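Local coordinates for protein sgbp-b (Bacteroides uniformis, PDB 7K44) that probably binds xyloglucan at the bacterial cell surface, as a surface glycan-binding protein of a xyloglucan utilization locus, at residues Q260-A265 with R302-G307; W331-I336 with N379-K384; V342-W347 with Q351-D356. One frame throughout, in Å; residues are numbered along the deposited sequence. Where two conformers were deposited one is given.

How the interactions relate
All three contacts lie in the xyloglucan-binding domain. Interactions 1 and 2 are buried and built alike: each reaches across a middle strand to join two strands of one sheet, and each rests on a single polar pair. They belong to different sheets, whose inner faces meet where Ile-303 CD1 packs 3.4 Å from Ile-336 CD1. Interaction 1 is a weak amide-to-phenol bond, interaction 2 a shorter guanidinium-to-amide bond. Interaction 3 is a surface contact in the loop closed by interaction 2, where a salt bridge joins residues flanking a short helix and a glutamine packs over a tryptophan ring. Lys-306 and Ala-265 of interaction 1 hydrogen-bond to the backbone oxygens of Arg-353 and Asp-356 there.

Interaction 1 (Q260-A265 with R302-G307); sequences QLQNGA and RIYLKG
Gln-262 and Tyr-304 meet through their polar ends: Gln-262 NE2 donates to Tyr-304 OH at 3.3 Å. The bond is weak by its length, although the N-H points well at the oxygen (158°). Amide and ring planes stand 45° apart, and NE2 approaches the phenol end obliquely, with CZ of Tyr-304 4.2 Å from it. A bend at chi2 (-79°) in Gln-262 lays its amide across the sheet surface and turns NE2 to the tyrosine. The same amide has a stronger partner in Gln-361, whose NE2 bonds to Gln-262 OE1, while Glu-357 OE2 takes a weak second bond from Gln-262 NE2.

Gln-361 and Glu-357 belong to strand 357-364, which runs antiparallel between strands 255-264 and 300-305, so these two point the same way and their nearest CA atoms, those of Gln-262 and Tyr-304, are 9.7 Å apart. This five-stranded sheet is one layer of a beta-sandwich: Leu-261 and Ile-303 turn to the opposing sheet, Gln-262 and Tyr-304 to the other face. With a leucine in place of Gln-262, Gln-361 NE2 would probably lose its acceptor and the tyrosine hydroxyl its amide donor.

Farther out, the tyrosine ring rests on Ala-359 and covers one face of the Arg-302 guanidinium, with Tyr-304 CE1 3.7 Å above the plane of that group and over its centre. NH2 of Arg-302 is itself gripped by Glu-309 in a salt bridge and by Gln-361 OE1, so Gln-361 serves both Gln-262 and the arginine that lies against the tyrosine.

Interaction 2 (W331-I336 with N379-K384); sequences WMQCSI and NFRVVK
Gln-333 and Arg-381 face each other from two strands that run in broadly the same direction but are not direct neighbours: strand 283-291 lies between 331-336 and 379-384, antiparallel to both. The nearest backbone approach is 9.6 Å, from Gln-333 CA to Asn-379 CA, so the gap has to be spanned by side chains. In the second of them Phe-380 packs its ring against Phe-287 of the middle strand.

Arg-381 NH1 donates to Gln-333 OE1 at 2.9 Å. The oxygen sits at the guanidinium edge, in its plane, yet the N-H points only roughly at it (132°), and the donor is tilted out of the carbonyl plane of the amide. The two side chains cross at about a right angle, their flat groups turned 71° apart. A sharp bend at chi2 (-98°) folds Arg-381 back along its own strand, where Arg-381 NH2 reaches Asn-379 O at 2.9 Å.

These strands belong to the curled antiparallel sheet that backs the five-stranded one in the beta-sandwich of the xyloglucan-binding domain. Arg-381 lies buried on it, its side chain about 10 Å from the bound calcium ion, and Asn-379 ND2 bonds to the calcium ligand Asp-241.

The guanidinium is fixed from several directions, since NE also bonds to Gln-286 OE1 and NH2 forms a salt bridge with Glu-288. Gln-333 has other partners too: its NE2 goes to Asp-321 OD2, and OE1, besides taking the arginine, accepts its strongest bond from the backbone N of Met-134, within the IPT/TIG range.

Interaction 3 (V342-W347 with Q351-D356); sequences VDETTW and QKRDGD
Glu-344 and Arg-353 form the charged part of the contact, a salt bridge with Arg-353 NH1 2.9 Å from Glu-344 OE2. The N-H points nearly straight (161°) at the syn lone pair of OE2, which lies in the guanidinium plane, while carboxylate and guanidinium planes are 76° apart. Extended from CG to NE, Arg-353 carries its tip to the glutamate and lays Arg-353 CD 3.4 Å from Glu-344 OE2. Asp-343 OD2 adds opposite charge 4.2 Å from Arg-353 NH1, well out of the guanidinium plane, with no N-H pointing at it; its carboxylate is hydrogen-bonded to His-311 and Asn-308.

The nonpolar part is Gln-351 over Trp-347. Gln-351 CG makes a CH-pi contact, 3.9 Å from the centroid of the five-membered ring of Trp-347, and the amide follows the indole at 29° between planes. Trp-347 NE1 and Gln-351 NE2 are both donors and do not bond; Gln-351 NE2 is hydrogen-bonded to Trp-267 O.

Along the backbone, Gln-351 N bonds to Trp-347 O at 2.9 Å, the i to i+4 step of an alpha-helix. Thr-346 OG1 caps the start of that helix at Glu-349 N: a short N-capped helix set in a surface loop of a beta-sandwich.

Interaction 1 (Q260-A265 with R302-G307)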
# COMPACT_ATOMS: atom_id res chain seq x y z
N GLN A 260 28.12 6.01 1.83
CA GLN A 260 27.97 4.61 2.21
C GLN A 260 27.27 4.50 3.56
O GLN A 260 27.45 5.35 4.44
CB GLN A 260 29.31 3.88 2.37
CG GLN A 260 30.24 3.94 1.16
CD GLN A 260 31.09 5.20 1.15
OE1 GLN A 260 31.54 5.67 2.19
NE2 GLN A 260 31.30 5.76 -0.03
N LEU A 261 26.50 3.43 3.72
CA LEU A 261 26.07 2.95 5.02
C LEU A 261 26.65 1.55 5.14
O LEU A 261 26.18 0.61 4.48
CB LEU A 261 24.55 2.89 5.14
CG LEU A 261 23.79 4.20 5.05
CD1 LEU A 261 22.28 3.92 5.20
CD2 LEU A 261 24.26 5.17 6.12
N GLN A 262 27.72 1.39 5.92
CA GLN A 262 28.34 0.09 6.15
C GLN A 262 27.94 -0.29 7.56
O GLN A 262 28.31 0.41 8.51
CB GLN A 262 29.86 0.16 5.99
CG GLN A 262 30.29 0.85 4.70
CD GLN A 262 30.20 -0.03 3.46
OE1 GLN A 262 29.74 0.42 2.42
NE2 GLN A 262 30.62 -1.28 3.56
N ASN A 263 27.17 -1.35 7.70
CA ASN A 263 26.49 -1.67 8.94
C ASN A 263 26.77 -3.10 9.35
O ASN A 263 26.98 -3.97 8.50
CB ASN A 263 24.94 -1.58 8.75
CG ASN A 263 24.50 -0.32 8.02
OD1 ASN A 263 24.40 0.76 8.60
ND2 ASN A 263 24.20 -0.46 6.72
N GLY A 264 26.74 -3.35 10.66
CA GLY A 264 26.67 -4.70 11.15
C GLY A 264 25.22 -5.10 11.36
O GLY A 264 24.47 -4.42 12.08
N ALA A 265 24.78 -6.19 10.73
CA ALA A 265 23.42 -6.66 10.89
C ALA A 265 23.40 -7.90 11.78
O ALA A 265 24.44 -8.55 11.99
CB ALA A 265 22.80 -6.97 9.53
N ARG A 302 24.46 0.57 -4.83
CA ARG A 302 24.67 -0.86 -4.80
C ARG A 302 24.49 -1.35 -3.37
O ARG A 302 24.66 -0.60 -2.40
CB ARG A 302 26.03 -1.27 -5.36
CG ARG A 302 27.16 -1.13 -4.41
CD ARG A 302 28.36 -1.87 -4.96
NE ARG A 302 29.58 -1.48 -4.28
CZ ARG A 302 30.65 -2.26 -4.14
NH1 ARG A 302 30.66 -3.49 -4.64
NH2 ARG A 302 31.71 -1.80 -3.50
N ILE A 303 24.11 -2.62 -3.26
CA ILE A 303 23.88 -3.28 -1.99
C ILE A 303 24.63 -4.60 -2.00
O ILE A 303 24.63 -5.30 -3.02
CB ILE A 303 22.37 -3.50 -1.77
CG1 ILE A 303 21.63 -2.16 -1.84
CG2 ILE A 303 22.11 -4.26 -0.47
CD1 ILE A 303 20.25 -2.16 -1.26
N TYR A 304 25.31 -4.92 -0.91
CA TYR A 304 25.94 -6.23 -0.81
C TYR A 304 25.97 -6.66 0.65
O TYR A 304 26.01 -5.83 1.57
CB TYR A 304 27.32 -6.28 -1.50
CG TYR A 304 28.38 -5.38 -0.91
CD1 TYR A 304 28.52 -4.07 -1.34
CD2 TYR A 304 29.23 -5.86 0.07
CE1 TYR A 304 29.50 -3.24 -0.77
CE2 TYR A 304 30.20 -5.04 0.64
CZ TYR A 304 30.33 -3.74 0.21
OH TYR A 304 31.29 -2.94 0.79
N LEU A 305 25.92 -7.98 0.87
CA LEU A 305 25.77 -8.56 2.19
C LEU A 305 26.96 -9.46 2.51
O LEU A 305 27.45 -10.19 1.64
CB LEU A 305 24.49 -9.39 2.29
CG LEU A 305 23.22 -8.69 1.82
CD1 LEU A 305 22.02 -9.61 2.00
CD2 LEU A 305 23.02 -7.43 2.63
N LYS A 306 27.40 -9.39 3.76
CA LYS A 306 28.50 -10.22 4.28
C LYS A 306 29.76 -10.11 3.43
O LYS A 306 30.53 -11.07 3.31
CB LYS A 306 28.06 -11.67 4.52
CG LYS A 306 27.07 -11.80 5.67
CD LYS A 306 26.74 -13.25 6.00
CE LYS A 306 25.91 -13.35 7.26
NZ LYS A 306 25.86 -14.76 7.76
N GLY A 307 29.99 -8.93 2.86
CA GLY A 307 31.21 -8.69 2.10
C GLY A 307 31.23 -9.31 0.74
O GLY A 307 32.28 -9.27 0.08

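Interaction 2 (W331-I336 with N379-K384)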
# COMPACT_ATOMS: atom_id res chain seq x y z
N TRP A 331 7.73 8.00 3.60
CA TRP A 331 8.41 6.73 3.81
C TRP A 331 7.87 5.68 2.84
O TRP A 331 6.65 5.52 2.70
CB TRP A 331 8.20 6.25 5.24
CG TRP A 331 9.09 6.92 6.24
CD1 TRP A 331 8.75 7.92 7.10
CD2 TRP A 331 10.48 6.63 6.49
NE1 TRP A 331 9.84 8.27 7.87
CE2 TRP A 331 10.91 7.50 7.52
CE3 TRP A 331 11.40 5.72 5.95
CZ2 TRP A 331 12.23 7.47 8.03
CZ3 TRP A 331 12.71 5.70 6.44
CH2 TRP A 331 13.11 6.58 7.47
N MET A 332 8.77 4.97 2.17
CA MET A 332 8.44 3.88 1.25
C MET A 332 8.99 2.56 1.78
O MET A 332 10.04 2.52 2.43
CB MET A 332 9.17 4.05 -0.08
CG MET A 332 9.04 5.36 -0.79
SD MET A 332 9.95 5.20 -2.34
CE MET A 332 11.65 5.48 -1.83
N GLN A 333 8.33 1.47 1.41
CA GLN A 333 8.91 0.14 1.58
C GLN A 333 9.59 -0.27 0.29
O GLN A 333 9.00 -0.20 -0.79
CB GLN A 333 7.83 -0.87 1.92
CG GLN A 333 8.32 -2.30 1.88
CD GLN A 333 7.25 -3.28 2.29
OE1 GLN A 333 6.95 -3.45 3.47
NE2 GLN A 333 6.67 -3.95 1.30
N CYS A 334 10.83 -0.72 0.41
CA CYS A 334 11.66 -1.11 -0.72
C CYS A 334 12.10 -2.55 -0.50
O CYS A 334 12.62 -2.88 0.57
CB CYS A 334 12.91 -0.23 -0.76
SG CYS A 334 12.56 1.56 -1.00
N SER A 335 11.93 -3.41 -1.51
CA SER A 335 12.32 -4.81 -1.41
C SER A 335 13.30 -5.16 -2.52
O SER A 335 13.14 -4.73 -3.67
CB SER A 335 11.11 -5.76 -1.49
OG SER A 335 10.16 -5.49 -0.47
N ILE A 336 14.31 -5.96 -2.17
CA ILE A 336 15.27 -6.50 -3.12
C ILE A 336 15.31 -8.02 -2.95
O ILE A 336 15.50 -8.49 -1.82
CB ILE A 336 16.66 -5.89 -2.91
CG1 ILE A 336 16.61 -4.38 -3.16
CG2 ILE A 336 17.70 -6.58 -3.80
CD1 ILE A 336 17.94 -3.74 -3.20
N ASN A 379 15.00 0.01 9.41
CA ASN A 379 14.17 -1.19 9.51
C ASN A 379 14.43 -2.19 8.38
O ASN A 379 13.52 -2.57 7.65
CB ASN A 379 12.69 -0.84 9.63
CG ASN A 379 12.32 -0.36 11.01
OD1 ASN A 379 13.02 -0.66 11.98
ND2 ASN A 379 11.21 0.37 11.11
N PHE A 380 15.69 -2.63 8.27
CA PHE A 380 16.01 -3.69 7.32
C PHE A 380 15.54 -5.03 7.90
O PHE A 380 15.85 -5.37 9.05
CB PHE A 380 17.52 -3.74 7.05
CG PHE A 380 18.05 -2.51 6.38
CD1 PHE A 380 18.38 -1.38 7.12
CD2 PHE A 380 18.25 -2.48 5.01
CE1 PHE A 380 18.89 -0.23 6.50
CE2 PHE A 380 18.75 -1.35 4.38
CZ PHE A 380 19.07 -0.22 5.12
N ARG A 381 14.78 -5.78 7.10
CA ARG A 381 14.25 -7.07 7.52
C ARG A 381 14.38 -8.06 6.37
O ARG A 381 14.45 -7.66 5.20
CB ARG A 381 12.79 -6.99 7.98
CG ARG A 381 11.79 -6.45 6.95
CD ARG A 381 11.50 -4.98 7.16
NE ARG A 381 10.36 -4.50 6.36
CZ ARG A 381 10.07 -3.22 6.19
NH1 ARG A 381 9.01 -2.86 5.45
NH2 ARG A 381 10.82 -2.28 6.77
N VAL A 382 14.45 -9.34 6.70
CA VAL A 382 14.44 -10.42 5.71
C VAL A 382 13.11 -11.15 5.85
O VAL A 382 12.81 -11.70 6.92
CB VAL A 382 15.62 -11.39 5.89
CG1 VAL A 382 15.51 -12.51 4.84
CG2 VAL A 382 16.95 -10.67 5.78
N VAL A 383 12.32 -11.16 4.77
CA VAL A 383 10.94 -11.64 4.81
C VAL A 383 10.63 -12.43 3.56
O VAL A 383 11.26 -12.28 2.52
CB VAL A 383 9.93 -10.48 4.95
CG1 VAL A 383 10.05 -9.79 6.31
CG2 VAL A 383 10.10 -9.49 3.82
N LYS A 384 9.58 -13.25 3.65
CA LYS A 384 9.12 -14.00 2.49
C LYS A 384 8.44 -13.06 1.50
O LYS A 384 7.74 -12.11 1.88
CB LYS A 384 8.15 -15.09 2.94
CG LYS A 384 8.86 -16.26 3.57
CD LYS A 384 7.93 -17.41 3.94
CE LYS A 384 8.75 -18.59 4.45
NZ LYS A 384 7.92 -19.64 5.11

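Interaction 3 (V342-W347 with Q351-D356)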
# COMPACT_ATOMS: atom_id res chain seq x y z
N VAL A 342 22.75 -12.93 -2.57
CA VAL A 342 23.43 -14.01 -1.87
C VAL A 342 23.64 -15.19 -2.81
O VAL A 342 22.80 -15.46 -3.68
CB VAL A 342 22.69 -14.45 -0.58
CG1 VAL A 342 22.32 -13.22 0.28
CG2 VAL A 342 21.44 -15.29 -0.90
N ASP A 343 24.77 -15.88 -2.62
CA ASP A 343 25.09 -17.07 -3.41
C ASP A 343 24.38 -18.31 -2.89
O ASP A 343 24.15 -19.25 -3.66
CB ASP A 343 26.59 -17.36 -3.32
CG ASP A 343 27.42 -16.52 -4.28
OD1 ASP A 343 26.96 -16.28 -5.41
OD2 ASP A 343 28.54 -16.12 -3.90
N GLU A 344 24.04 -18.32 -1.61
CA GLU A 344 23.50 -19.50 -0.94
C GLU A 344 22.06 -19.76 -1.37
O GLU A 344 21.30 -18.83 -1.71
CB GLU A 344 23.56 -19.28 0.57
CG GLU A 344 24.98 -19.30 1.18
CD GLU A 344 25.77 -18.01 0.96
OE1 GLU A 344 25.15 -16.98 0.63
OE2 GLU A 344 27.01 -18.03 1.12
N THR A 345 21.67 -21.04 -1.38
CA THR A 345 20.34 -21.42 -1.82
C THR A 345 19.31 -21.50 -0.70
O THR A 345 18.11 -21.48 -0.99
CB THR A 345 20.35 -22.78 -2.56
OG1 THR A 345 20.95 -23.78 -1.73
CG2 THR A 345 21.11 -22.67 -3.87
N THR A 346 19.74 -21.64 0.55
CA THR A 346 18.82 -21.64 1.67
C THR A 346 19.23 -20.56 2.66
O THR A 346 20.39 -20.16 2.73
CB THR A 346 18.75 -22.98 2.41
OG1 THR A 346 19.99 -23.25 3.06
CG2 THR A 346 18.41 -24.11 1.43
N TRP A 347 18.24 -20.09 3.41
CA TRP A 347 18.47 -19.07 4.43
C TRP A 347 19.53 -19.53 5.43
O TRP A 347 20.46 -18.79 5.76
CB TRP A 347 17.14 -18.76 5.11
CG TRP A 347 17.25 -17.92 6.34
CD1 TRP A 347 16.90 -18.27 7.60
CD2 TRP A 347 17.74 -16.57 6.42
NE1 TRP A 347 17.14 -17.24 8.47
CE2 TRP A 347 17.66 -16.19 7.77
CE3 TRP A 347 18.24 -15.66 5.48
CZ2 TRP A 347 18.06 -14.93 8.21
CZ3 TRP A 347 18.64 -14.42 5.92
CH2 TRP A 347 18.55 -14.06 7.27
N GLN A 351 23.02 -17.82 6.60
CA GLN A 351 23.32 -17.48 7.99
C GLN A 351 24.68 -18.02 8.40
O GLN A 351 25.40 -17.39 9.19
CB GLN A 351 22.27 -18.08 8.91
CG GLN A 351 20.91 -17.44 8.86
CD GLN A 351 20.01 -18.05 9.89
OE1 GLN A 351 19.80 -19.27 9.90
NE2 GLN A 351 19.49 -17.23 10.80
N LYS A 352 25.03 -19.20 7.90
CA LYS A 352 26.30 -19.81 8.29
C LYS A 352 27.50 -19.17 7.60
O LYS A 352 28.63 -19.37 8.05
CB LYS A 352 26.27 -21.32 8.02
CG LYS A 352 25.40 -22.07 9.02
CD LYS A 352 25.14 -23.49 8.59
CE LYS A 352 24.14 -24.13 9.55
NZ LYS A 352 22.96 -23.24 9.77
N ARG A 353 27.27 -18.40 6.54
CA ARG A 353 28.37 -17.70 5.88
C ARG A 353 29.04 -16.73 6.85
O ARG A 353 28.38 -16.06 7.65
CB ARG A 353 27.86 -16.96 4.65
CG ARG A 353 28.94 -16.24 3.89
CD ARG A 353 28.39 -15.42 2.74
NE ARG A 353 29.47 -14.88 1.92
CZ ARG A 353 29.87 -15.39 0.76
NH1 ARG A 353 29.26 -16.47 0.25
NH2 ARG A 353 30.86 -14.83 0.10
N ASP A 354 30.37 -16.68 6.80
CA ASP A 354 31.09 -15.79 7.69
C ASP A 354 30.75 -14.34 7.39
O ASP A 354 30.37 -13.97 6.27
CB ASP A 354 32.60 -16.03 7.55
CG ASP A 354 33.04 -17.34 8.17
OD1 ASP A 354 32.29 -17.91 8.99
OD2 ASP A 354 34.15 -17.81 7.84
N GLY A 355 30.86 -13.51 8.42
CA GLY A 355 30.63 -12.08 8.31
C GLY A 355 29.23 -11.68 8.75
O GLY A 355 28.36 -12.51 9.02
N ASP A 356 29.02 -10.36 8.83
CA ASP A 356 27.72 -9.84 9.24
C ASP A 356 27.30 -8.57 8.53
O ASP A 356 26.22 -8.04 8.84
CB ASP A 356 27.69 -9.61 10.77
CG ASP A 356 28.74 -8.61 11.24
OD1 ASP A 356 29.11 -7.70 10.47
OD2 ASP A 356 29.22 -8.74 12.38